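Local coordinates for protein beta-lactamase (Sebaldella termitidis, PDB 6N1N) that probably hydrolyses beta-lactams to substituted beta-amino acids, as a class D beta-lactamase associated with antibiotic resistance, at residues K14-E18 with N19-G23; G109-S113 with E114-E118; Q237-M240 with M241-E245. One frame throughout, in Å; residues are numbered along the deposited sequence.

Interaction 1 of 3, residues K14-E18 with N19-G23; sequences KIFDE and NKITG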
ATOM      1  N   LYS A  14       1.418  -2.177 -22.621  1.00 22.88           N
ATOM      2  CA  LYS A  14       0.493  -3.061 -23.319  1.00 23.26           C
ATOM      3  C   LYS A  14      -0.474  -3.754 -22.364  1.00 24.80           C
ATOM      4  O   LYS A  14      -1.617  -4.023 -22.746  1.00 21.59           O
ATOM      5  CB  LYS A  14       1.297  -4.084 -24.128  1.00 33.07           C
ATOM      6  CG  LYS A  14       0.487  -5.217 -24.753  1.00 52.63           C
ATOM      7  CD  LYS A  14       1.384  -6.409 -25.131  1.00 71.90           C
ATOM      8  CE  LYS A  14       1.997  -7.093 -23.892  1.00 76.91           C
ATOM      9  NZ  LYS A  14       2.950  -8.196 -24.230  1.00 75.31           N
ATOM     10  N   ILE A  15      -0.051  -4.067 -21.135  1.00 18.61           N
ATOM     11  CA  ILE A  15      -0.961  -4.744 -20.216  1.00 18.21           C
ATOM     12  C   ILE A  15      -2.106  -3.818 -19.852  1.00 17.14           C
ATOM     13  O   ILE A  15      -3.263  -4.245 -19.716  1.00 18.72           O
ATOM     14  CB  ILE A  15      -0.222  -5.219 -18.947  1.00 23.89           C
ATOM     15  CG1 ILE A  15       0.922  -6.169 -19.296  1.00 24.75           C
ATOM     16  CG2 ILE A  15      -1.219  -5.881 -17.986  1.00 26.21           C
ATOM     17  CD1 ILE A  15       1.929  -6.339 -18.155  1.00 34.73           C
ATOM     18  N   PHE A  16      -1.814  -2.533 -19.706  1.00 14.28           N
ATOM     19  CA  PHE A  16      -2.867  -1.571 -19.419  1.00 17.55           C
ATOM     20  C   PHE A  16      -3.795  -1.428 -20.611  1.00 20.67           C
ATOM     21  O   PHE A  16      -5.022  -1.492 -20.471  1.00 19.58           O
ATOM     22  CB  PHE A  16      -2.229  -0.245 -18.999  1.00 12.24           C
ATOM     23  CG  PHE A  16      -1.687  -0.288 -17.600  1.00 18.08           C
ATOM     24  CD1 PHE A  16      -2.354   0.343 -16.551  1.00 19.61           C
ATOM     25  CD2 PHE A  16      -0.550  -1.011 -17.321  1.00 15.42           C
ATOM     26  CE1 PHE A  16      -1.869   0.272 -15.268  1.00 15.77           C
ATOM     27  CE2 PHE A  16      -0.053  -1.109 -16.026  1.00 18.56           C
ATOM     28  CZ  PHE A  16      -0.695  -0.475 -15.001  1.00 13.81           C
ATOM     29  N   ASP A  17      -3.219  -1.294 -21.806  1.00 17.72           N
ATOM     30  CA  ASP A  17      -4.009  -1.101 -23.016  1.00 19.07           C
ATOM     31  C   ASP A  17      -4.940  -2.278 -23.263  1.00 21.05           C
ATOM     32  O   ASP A  17      -6.114  -2.093 -23.608  1.00 25.88           O
ATOM     33  CB  ASP A  17      -3.082  -0.913 -24.220  1.00 22.97           C
ATOM     34  CG  ASP A  17      -2.292   0.388 -24.155  1.00 27.27           C
ATOM     35  OD1 ASP A  17      -2.613   1.256 -23.305  1.00 22.41           O
ATOM     36  OD2 ASP A  17      -1.349   0.527 -24.956  1.00 21.72           O
ATOM     37  N   GLU A  18      -4.424  -3.498 -23.126  1.00 22.84           N
ATOM     38  CA  GLU A  18      -5.252  -4.677 -23.353  1.00 23.46           C
ATOM     39  C   GLU A  18      -6.350  -4.836 -22.310  1.00 25.88           C
ATOM     40  O   GLU A  18      -7.270  -5.627 -22.529  1.00 27.95           O
ATOM     41  CB  GLU A  18      -4.378  -5.938 -23.400  1.00 28.57           C
ATOM     42  CG  GLU A  18      -3.537  -6.034 -24.670  1.00 26.70           C
ATOM     43  CD  GLU A  18      -2.593  -7.231 -24.691  1.00 47.74           C
ATOM     44  OE1 GLU A  18      -2.624  -8.042 -23.742  1.00 55.65           O
ATOM     45  OE2 GLU A  18      -1.814  -7.353 -25.661  1.00 54.20           O
ATOM     46  N   ASN A  19      -6.289  -4.109 -21.193  1.00 16.58           N
ATOM     47  CA  ASN A  19      -7.333  -4.178 -20.181  1.00 19.18           C
ATOM     48  C   ASN A  19      -8.148  -2.894 -20.104  1.00 21.98           C
ATOM     49  O   ASN A  19      -8.916  -2.720 -19.154  1.00 19.34           O
ATOM     50  CB  ASN A  19      -6.712  -4.525 -18.831  1.00 20.21           C
ATOM     51  CG  ASN A  19      -6.324  -6.000 -18.741  1.00 22.80           C
ATOM     52  OD1 ASN A  19      -7.174  -6.859 -18.485  1.00 25.50           O
ATOM     53  ND2 ASN A  19      -5.051  -6.300 -18.995  1.00 23.84           N
ATOM     54  N   LYS A  20      -8.022  -2.016 -21.099  1.00 16.56           N
ATOM     55  CA  LYS A  20      -8.789  -0.777 -21.181  1.00 18.59           C
ATOM     56  C   LYS A  20      -8.726   0.011 -19.875  1.00 19.84           C
ATOM     57  O   LYS A  20      -9.732   0.520 -19.364  1.00 20.91           O
ATOM     58  CB  LYS A  20     -10.225  -1.063 -21.602  1.00 18.91           C
ATOM     59  CG  LYS A  20     -10.312  -1.608 -23.018  1.00 19.00           C
ATOM     60  CD  LYS A  20     -11.748  -1.919 -23.419  1.00 17.33           C
ATOM     61  CE  LYS A  20     -11.779  -2.479 -24.830  1.00 23.86           C
ATOM     62  NZ  LYS A  20     -13.135  -2.941 -25.192  1.00 19.35           N
ATOM     63  N   ILE A  21      -7.505   0.178 -19.376  1.00 19.18           N
ATOM     64  CA  ILE A  21      -7.256   0.945 -18.166  1.00 21.91           C
ATOM     65  C   ILE A  21      -6.106   1.902 -18.407  1.00 15.60           C
ATOM     66  O   ILE A  21      -5.234   1.677 -19.251  1.00 18.71           O
ATOM     67  CB  ILE A  21      -6.928   0.031 -16.969  1.00 27.21           C
ATOM     68  CG1 ILE A  21      -5.883  -1.003 -17.410  1.00 19.18           C
ATOM     69  CG2 ILE A  21      -8.195  -0.601 -16.451  1.00 19.16           C
ATOM     70  CD1 ILE A  21      -5.340  -1.822 -16.278  1.00 17.90           C
ATOM     71  N   THR A  22      -6.117   2.989 -17.661  1.00 17.02           N
ATOM     72  CA  THR A  22      -4.958   3.841 -17.585  1.00 22.18           C
ATOM     73  C   THR A  22      -4.376   3.686 -16.187  1.00 13.42           C
ATOM     74  O   THR A  22      -4.718   2.741 -15.456  1.00 16.26           O
ATOM     75  CB  THR A  22      -5.343   5.281 -17.964  1.00 20.19           C
ATOM     76  OG1 THR A  22      -6.309   5.832 -17.057  1.00 18.34           O
ATOM     77  CG2 THR A  22      -5.917   5.277 -19.381  1.00 20.23           C
ATOM     78  N   GLY A  23      -3.529   4.620 -15.801  1.00 15.78           N
ATOM     79  CA  GLY A  23      -2.678   4.422 -14.646  1.00 18.21           C
ATOM     80  C   GLY A  23      -1.369   3.799 -15.084  1.00 17.21           C
ATOM     81  O   GLY A  23      -1.012   3.819 -16.267  1.00 14.66           O
TER
HETATM   82  O   HOH W   1      -4.250   2.696 -21.471  1.00 34.46           O
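F16 O and D17 O receive the closing bonds of helix 11-18 in a Schellman motif, I21 N reaching F16 O and K20 N reaching D17 O, each at 3.2 Å. K20, at the C-prime position, takes the positive phi (50°) that turns the chain toward strand 22-29. F16 O is gripped twice, since N19 N also donates to it, at 3.0 Å, from the face of the carbonyl plane opposite I21 N. The side chain of N19 folds back on the helix end. With CG beside its own backbone N (chi1 -75°), its ND2 meets I15 O at 2.8 Å in an almost straight bond. That oxygen lies in the plane of the N19 amide, and the bond fixes the rotation of the amide. F16 and I21 cross at about a right angle, F16 CD1 lying 3.7 Å from I21 CD1, while T22 O sits at the ring edge. From helix 228-245, L231 packs on I21 and F234 on N19. D17 OD1, also hydrogen-bonded to Q13, accepts a hydrogen bond from a water that donates another to I21 O, 2.6 Å from the water oxygen.

Interaction 2 of 3, residues G109-S113 with E114-E118; sequences GKIKS and EKYKE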
ATOM      1  N   GLY A 109      -8.707   6.727  16.642  1.00 23.63           N
ATOM      2  CA  GLY A 109      -9.287   7.566  17.678  1.00 24.48           C
ATOM      3  C   GLY A 109      -8.390   7.769  18.886  1.00 26.08           C
ATOM      4  O   GLY A 109      -8.552   8.763  19.614  1.00 25.78           O
ATOM      5  N   LYS A 110      -7.468   6.846  19.127  1.00 15.33           N
ATOM      6  CA  LYS A 110      -6.513   6.945  20.213  1.00 21.85           C
ATOM      7  C   LYS A 110      -5.327   7.843  19.880  1.00 22.46           C
ATOM      8  O   LYS A 110      -4.469   8.029  20.744  1.00 20.33           O
ATOM      9  CB  LYS A 110      -5.955   5.558  20.583  1.00 20.21           C
ATOM     10  CG  LYS A 110      -6.893   4.574  21.325  1.00 27.01           C
ATOM     11  CD  LYS A 110      -6.067   3.362  21.791  1.00 33.86           C
ATOM     12  CE  LYS A 110      -6.874   2.318  22.530  1.00 48.63           C
ATOM     13  NZ  LYS A 110      -8.102   1.954  21.793  1.00 57.45           N
ATOM     14  N   ILE A 111      -5.230   8.344  18.646  1.00 15.99           N
ATOM     15  CA  ILE A 111      -4.065   9.095  18.175  1.00 16.68           C
ATOM     16  C   ILE A 111      -4.514  10.509  17.800  1.00 16.88           C
ATOM     17  O   ILE A 111      -5.428  10.687  16.986  1.00 17.71           O
ATOM     18  CB  ILE A 111      -3.384   8.395  16.986  1.00 13.98           C
ATOM     19  CG1 ILE A 111      -3.038   6.943  17.345  1.00 18.18           C
ATOM     20  CG2 ILE A 111      -2.100   9.149  16.568  1.00 14.51           C
ATOM     21  CD1 ILE A 111      -2.587   6.113  16.150  1.00 15.72           C
ATOM     22  N   LYS A 112      -3.868  11.514  18.380  1.00 13.96           N
ATOM     23  CA  LYS A 112      -4.179  12.899  18.033  1.00 14.05           C
ATOM     24  C   LYS A 112      -3.756  13.251  16.608  1.00 13.30           C
ATOM     25  O   LYS A 112      -2.768  12.732  16.074  1.00 13.92           O
ATOM     26  CB  LYS A 112      -3.467  13.858  18.991  1.00 18.06           C
ATOM     27  CG  LYS A 112      -3.869  13.728  20.446  1.00 18.84           C
ATOM     28  CD  LYS A 112      -5.260  14.236  20.675  1.00 32.56           C
ATOM     29  CE  LYS A 112      -5.544  14.391  22.165  1.00 47.16           C
ATOM     30  NZ  LYS A 112      -6.918  14.909  22.434  1.00 58.75           N
ATOM     31  N   SER A 113      -4.485  14.192  16.006  1.00 15.86           N
ATOM     32  CA  SER A 113      -4.144  14.649  14.654  1.00 13.91           C
ATOM     33  C   SER A 113      -2.692  15.140  14.547  1.00 10.09           C
ATOM     34  O   SER A 113      -2.009  14.870  13.555  1.00 11.75           O
ATOM     35  CB  SER A 113      -5.134  15.736  14.229  1.00 25.44           C
ATOM     36  OG  SER A 113      -4.569  16.613  13.279  1.00 56.80           O
ATOM     37  N   GLU A 114      -2.214  15.914  15.525  1.00 11.64           N
ATOM     38  CA  GLU A 114      -0.837  16.408  15.416  1.00 13.86           C
ATOM     39  C   GLU A 114       0.178  15.260  15.457  1.00 14.61           C
ATOM     40  O   GLU A 114       1.234  15.329  14.811  1.00 14.45           O
ATOM     41  CB  GLU A 114      -0.559  17.418  16.520  1.00 18.35           C
ATOM     42  CG  GLU A 114       0.815  18.067  16.428  1.00 44.39           C
ATOM     43  CD  GLU A 114       1.115  18.626  15.047  1.00 50.45           C
ATOM     44  OE1 GLU A 114       0.237  19.311  14.473  1.00 30.47           O
ATOM     45  OE2 GLU A 114       2.230  18.362  14.537  1.00 50.02           O
ATOM     46  N   LYS A 115      -0.116  14.196  16.207  1.00 12.64           N
ATOM     47  CA  LYS A 115       0.772  13.039  16.211  1.00 13.72           C
ATOM     48  C   LYS A 115       0.813  12.375  14.844  1.00 10.40           C
ATOM     49  O   LYS A 115       1.887  12.000  14.352  1.00  9.07           O
ATOM     50  CB  LYS A 115       0.324  12.063  17.307  1.00 10.96           C
ATOM     51  CG  LYS A 115       1.172  10.812  17.486  1.00 15.15           C
ATOM     52  CD  LYS A 115       2.609  11.089  17.903  1.00 16.28           C
ATOM     53  CE  LYS A 115       2.730  11.720  19.242  1.00 22.04           C
ATOM     54  NZ  LYS A 115       4.177  12.028  19.514  1.00 21.48           N
ATOM     55  N   TYR A 116      -0.352  12.207  14.201  1.00 13.37           N
ATOM     56  CA  TYR A 116      -0.367  11.688  12.842  1.00 11.26           C
ATOM     57  C   TYR A 116       0.451  12.563  11.906  1.00 12.67           C
ATOM     58  O   TYR A 116       1.227  12.053  11.089  1.00 11.84           O
ATOM     59  CB  TYR A 116      -1.802  11.590  12.329  1.00 12.23           C
ATOM     60  CG  TYR A 116      -2.431  10.216  12.477  1.00  9.35           C
ATOM     61  CD1 TYR A 116      -1.879   9.103  11.869  1.00  9.13           C
ATOM     62  CD2 TYR A 116      -3.623  10.041  13.173  1.00 13.45           C
ATOM     63  CE1 TYR A 116      -2.461   7.851  11.971  1.00 11.25           C
ATOM     64  CE2 TYR A 116      -4.212   8.788  13.272  1.00 13.69           C
ATOM     65  CZ  TYR A 116      -3.631   7.690  12.674  1.00 10.79           C
ATOM     66  OH  TYR A 116      -4.233   6.446  12.792  1.00 11.15           O
ATOM     67  N   LYS A 117       0.305  13.885  12.019  1.00 13.92           N
ATOM     68  CA  LYS A 117       1.083  14.779  11.162  1.00 10.86           C
ATOM     69  C   LYS A 117       2.579  14.586  11.361  1.00 13.96           C
ATOM     70  O   LYS A 117       3.350  14.657  10.397  1.00 15.87           O
ATOM     71  CB  LYS A 117       0.697  16.238  11.407  1.00 13.34           C
ATOM     72  CG  LYS A 117      -0.651  16.601  10.781  1.00 17.88           C
ATOM     73  CD  LYS A 117      -1.073  18.014  11.145  1.00 34.84           C
ATOM     74  CE  LYS A 117      -2.421  18.349  10.528  1.00 53.73           C
ATOM     75  NZ  LYS A 117      -2.958  19.645  11.021  1.00 71.12           N
ATOM     76  N   GLU A 118       3.005  14.313  12.600  1.00 12.53           N
ATOM     77  CA  GLU A 118       4.415  14.027  12.861  1.00 14.34           C
ATOM     78  C   GLU A 118       4.887  12.805  12.095  1.00 12.46           C
ATOM     79  O   GLU A 118       5.965  12.814  11.487  1.00 13.21           O
ATOM     80  CB  GLU A 118       4.653  13.808  14.348  1.00 15.84           C
ATOM     81  CG  GLU A 118       4.556  15.041  15.200  1.00 21.95           C
ATOM     82  CD  GLU A 118       4.684  14.683  16.674  1.00 29.96           C
ATOM     83  OE1 GLU A 118       5.170  13.562  16.973  1.00 28.99           O
ATOM     84  OE2 GLU A 118       4.290  15.501  17.519  1.00 34.69           O
TER
HETATM   85  O   HOH W   2      -3.564  19.136  13.726  1.00 46.61           O
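I111 lies across the ring of Y116 at about a right angle, just where the loop after helix 101-108 passes into helix 113-122 with K112 at the N-cap position. The methyl CG2 stands over one face of the ring, displaced toward the rim. At 4.1 Å from CG2 of I111 to the centroid of the Y116 ring, and 23° off the normal, this is a CH-pi contact. The other branch follows the ring outward, CD1 of I111 coming within 3.8 Å of Y116 OH. With CG1 of I111 anti to the carbonyl carbon and CG2 anti to the backbone N, one residue spans the ring from CD2 to the hydroxyl. That hydroxyl is hydrogen-bonded to N57, and I60 and F61 of helix 56-63 touch both I111 and Y116, while F137 meets the tyrosine ring edge to face. The pair therefore joins the start of helix 113-122 to helix 56-63.

K115 crosses I111 at a similar angle, its CG packing on the same CG2 at 3.8 Å. Its chain leaves CB directed away from the backbone N (chi1 -178°), then bends twice, which brings NZ round to E118 for a salt bridge to OE1, met on the syn side and 27° out of the carboxylate plane.

The first turn is closed by Y116 N to K112 O at 3.1 Å and K117 N to S113 O at 2.9 Å. On the outer side, K117 runs extended alongside S113, its CG passing over S113 O. A water joins their polar ends, lying 2.8 Å from S113 OG and accepting a bond from K117 NZ.

Interaction 3 of 3, residues Q237-M240 with M241-E245; sequences QLTM and MAFRE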
ATOM      1  N   GLN A 237      -2.707 -10.001  -9.979  1.00 13.77           N
ATOM      2  CA  GLN A 237      -2.224 -10.756 -11.129  1.00 12.73           C
ATOM      3  C   GLN A 237      -1.562  -9.857 -12.173  1.00 11.04           C
ATOM      4  O   GLN A 237      -0.556 -10.244 -12.772  1.00 12.60           O
ATOM      5  CB  GLN A 237      -3.371 -11.550 -11.761  1.00 17.74           C
ATOM      6  CG  GLN A 237      -2.964 -12.346 -12.989  1.00 21.38           C
ATOM      7  CD  GLN A 237      -1.868 -13.375 -12.718  1.00 22.15           C
ATOM      8  OE1 GLN A 237      -1.028 -13.615 -13.573  1.00 22.56           O
ATOM      9  NE2 GLN A 237      -1.889 -13.997 -11.532  1.00 21.61           N
ATOM     10  N   LEU A 238      -2.104  -8.654 -12.401  1.00 14.69           N
ATOM     11  CA  LEU A 238      -1.437  -7.694 -13.280  1.00 13.83           C
ATOM     12  C   LEU A 238      -0.015  -7.406 -12.798  1.00 12.54           C
ATOM     13  O   LEU A 238       0.927  -7.339 -13.600  1.00 12.74           O
ATOM     14  CB  LEU A 238      -2.251  -6.394 -13.322  1.00 13.00           C
ATOM     15  CG  LEU A 238      -1.770  -5.268 -14.244  1.00 22.17           C
ATOM     16  CD1 LEU A 238      -2.922  -4.289 -14.504  1.00 31.76           C
ATOM     17  CD2 LEU A 238      -0.569  -4.486 -13.700  1.00 20.13           C
ATOM     18  N   THR A 239       0.142  -7.198 -11.492  1.00 11.81           N
ATOM     19  CA  THR A 239       1.459  -6.961 -10.917  1.00  8.36           C
ATOM     20  C   THR A 239       2.386  -8.147 -11.180  1.00 10.84           C
ATOM     21  O   THR A 239       3.555  -7.968 -11.568  1.00 14.04           O
ATOM     22  CB  THR A 239       1.289  -6.677  -9.420  1.00 10.27           C
ATOM     23  OG1 THR A 239       0.336  -5.612  -9.251  1.00 10.62           O
ATOM     24  CG2 THR A 239       2.583  -6.259  -8.776  1.00 12.58           C
HETATM   25  N   MSE A 240       1.881  -9.373 -11.001  1.00 14.38           N
HETATM   26  CA  MSE A 240       2.708 -10.562 -11.213  1.00 15.50           C
HETATM   27  C   MSE A 240       3.093 -10.694 -12.672  1.00 13.55           C
HETATM   28  O   MSE A 240       4.207 -11.121 -12.982  1.00 13.08           O
HETATM   29  CB  MSE A 240       1.991 -11.843 -10.763  1.00 15.56           C
HETATM   30  CG  MSE A 240       1.509 -11.812  -9.303  1.00 18.04           C
HETATM   31 SE   MSE A 240       2.920 -11.480  -7.980  1.00 26.34          SE
HETATM   32  CE  MSE A 240       3.502 -13.334  -7.744  1.00 28.37           C
HETATM   33  N   MSE A 241       2.171 -10.339 -13.569  1.00 13.22           N
HETATM   34  CA  MSE A 241       2.491 -10.332 -14.998  1.00 12.23           C
HETATM   35  C   MSE A 241       3.616  -9.353 -15.331  1.00 10.52           C
HETATM   36  O   MSE A 241       4.497  -9.679 -16.130  1.00 14.60           O
HETATM   37  CB  MSE A 241       1.238 -10.021 -15.833  1.00 19.10           C
HETATM   38  CG  MSE A 241       0.287 -11.177 -15.846  1.00 16.71           C
HETATM   39 SE   MSE A 241      -1.407 -10.642 -16.660  1.00 34.18          SE
HETATM   40  CE  MSE A 241      -0.662  -9.605 -18.067  1.00 12.22           C
ATOM     41  N   ALA A 242       3.575  -8.154 -14.742  1.00 13.44           N
ATOM     42  CA  ALA A 242       4.664  -7.206 -14.921  1.00 14.77           C
ATOM     43  C   ALA A 242       5.979  -7.788 -14.417  1.00 10.65           C
ATOM     44  O   ALA A 242       7.007  -7.666 -15.095  1.00 13.35           O
ATOM     45  CB  ALA A 242       4.351  -5.894 -14.208  1.00 11.78           C
ATOM     46  N   PHE A 243       5.968  -8.426 -13.238  1.00 11.94           N
ATOM     47  CA  PHE A 243       7.194  -9.046 -12.739  1.00 11.61           C
ATOM     48  C   PHE A 243       7.723 -10.106 -13.714  1.00 14.78           C
ATOM     49  O   PHE A 243       8.931 -10.165 -13.987  1.00 12.23           O
ATOM     50  CB  PHE A 243       6.977  -9.707 -11.365  1.00  9.93           C
ATOM     51  CG  PHE A 243       6.638  -8.763 -10.231  1.00 11.98           C
ATOM     52  CD1 PHE A 243       6.985  -7.425 -10.240  1.00 12.80           C
ATOM     53  CD2 PHE A 243       5.969  -9.261  -9.114  1.00 10.12           C
ATOM     54  CE1 PHE A 243       6.652  -6.597  -9.158  1.00 12.46           C
ATOM     55  CE2 PHE A 243       5.653  -8.421  -8.042  1.00 13.80           C
ATOM     56  CZ  PHE A 243       6.014  -7.098  -8.074  1.00 12.96           C
ATOM     57  N   ARG A 244       6.837 -10.960 -14.237  1.00 12.45           N
ATOM     58  CA  ARG A 244       7.277 -11.988 -15.175  1.00 16.55           C
ATOM     59  C   ARG A 244       7.811 -11.363 -16.452  1.00 17.46           C
ATOM     60  O   ARG A 244       8.803 -11.832 -17.007  1.00 16.05           O
ATOM     61  CB  ARG A 244       6.133 -12.966 -15.475  1.00 12.04           C
ATOM     62  CG  ARG A 244       5.847 -13.878 -14.268  1.00 15.99           C
ATOM     63  CD  ARG A 244       4.924 -15.046 -14.587  1.00 21.94           C
ATOM     64  NE  ARG A 244       3.584 -14.576 -14.903  1.00 23.90           N
ATOM     65  CZ  ARG A 244       2.571 -14.500 -14.031  1.00 28.50           C
ATOM     66  NH1 ARG A 244       2.715 -14.883 -12.769  1.00 29.74           N
ATOM     67  NH2 ARG A 244       1.406 -14.038 -14.442  1.00 25.49           N
ATOM     68  N   GLU A 245       7.158 -10.309 -16.941  1.00 15.58           N
ATOM     69  CA  GLU A 245       7.649  -9.628 -18.136  1.00 21.67           C
ATOM     70  C   GLU A 245       9.074  -9.119 -17.933  1.00 16.00           C
ATOM     71  O   GLU A 245       9.909  -9.198 -18.847  1.00 19.23           O
ATOM     72  CB  GLU A 245       6.698  -8.485 -18.497  1.00 21.44           C
ATOM     73  CG  GLU A 245       7.187  -7.579 -19.608  1.00 27.34           C
ATOM     74  CD  GLU A 245       7.256  -8.279 -20.940  1.00 34.68           C
ATOM     75  OE1 GLU A 245       6.304  -9.029 -21.276  1.00 45.08           O
ATOM     76  OE2 GLU A 245       8.268  -8.068 -21.644  1.00 37.08           O
TER
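R244 NH2 donates to Q237 OE1 at 2.6 Å, a side-chain hydrogen bond between residues seven apart. The amide oxygen lies in the guanidinium plane, and the two flat groups are only 23° apart. R244 bends at chi3 (-67°), turning the guanidinium back along the helix, and M240 O lies over the centre of one of its faces, 3.9 Å from the plane. The backbone adds four successive i to i+4 hydrogen bonds, from M241 N to Q237 O through R244 N to M240 O, with N-H...O angles of about 160°.

Both segments belong to the carboxy-terminal helix 228-245, which lies against the central mixed beta-sheet of this penicillin-recognising fold. T239 touches F216 and V218 of strand 212-222, M240 touches Y184 and L186 of strand 184-195, and F216 meets the F243 ring edge to face. A242 packs on L12 of helix 11-18, and L238 reaches I220 of strand 212-222.

The remaining contacts are those of the F243 ring. T239 lies beside it pointing the same way, with CG2 3.6 Å from F243 CZ, while the polar T239 O sits over one ring face. M240, a selenomethionine, adds a Met-aromatic contact: its SE approaches the ring obliquely, 5.0 Å from the F243 centroid, and comes within 3.9 Å of F243 CD2.

In the fold
Interactions 1 and 3 form one patch, their centres about 13 Å apart, where the helix end at 14-18 packs on the carboxy-terminal helix. I15 CG2 lies 3.8 Å from both M241 CE and L238 CG, and I21 CD1 is 3.9 Å from L238 CD1, so L238 meets residues on both sides of the 14-18 to 19-23 turn. Interaction 2 is remote, on the opposite side of the chain's centre, its centre about 38 Å from that of interaction 1 and 37 Å from that of interaction 3. All three lie away from S51, the predicted acyl-ester nucleophile, and from K54, the carboxylated lysine. Interaction 2 nevertheless borders helix 56-63, which follows those residues closely in sequence.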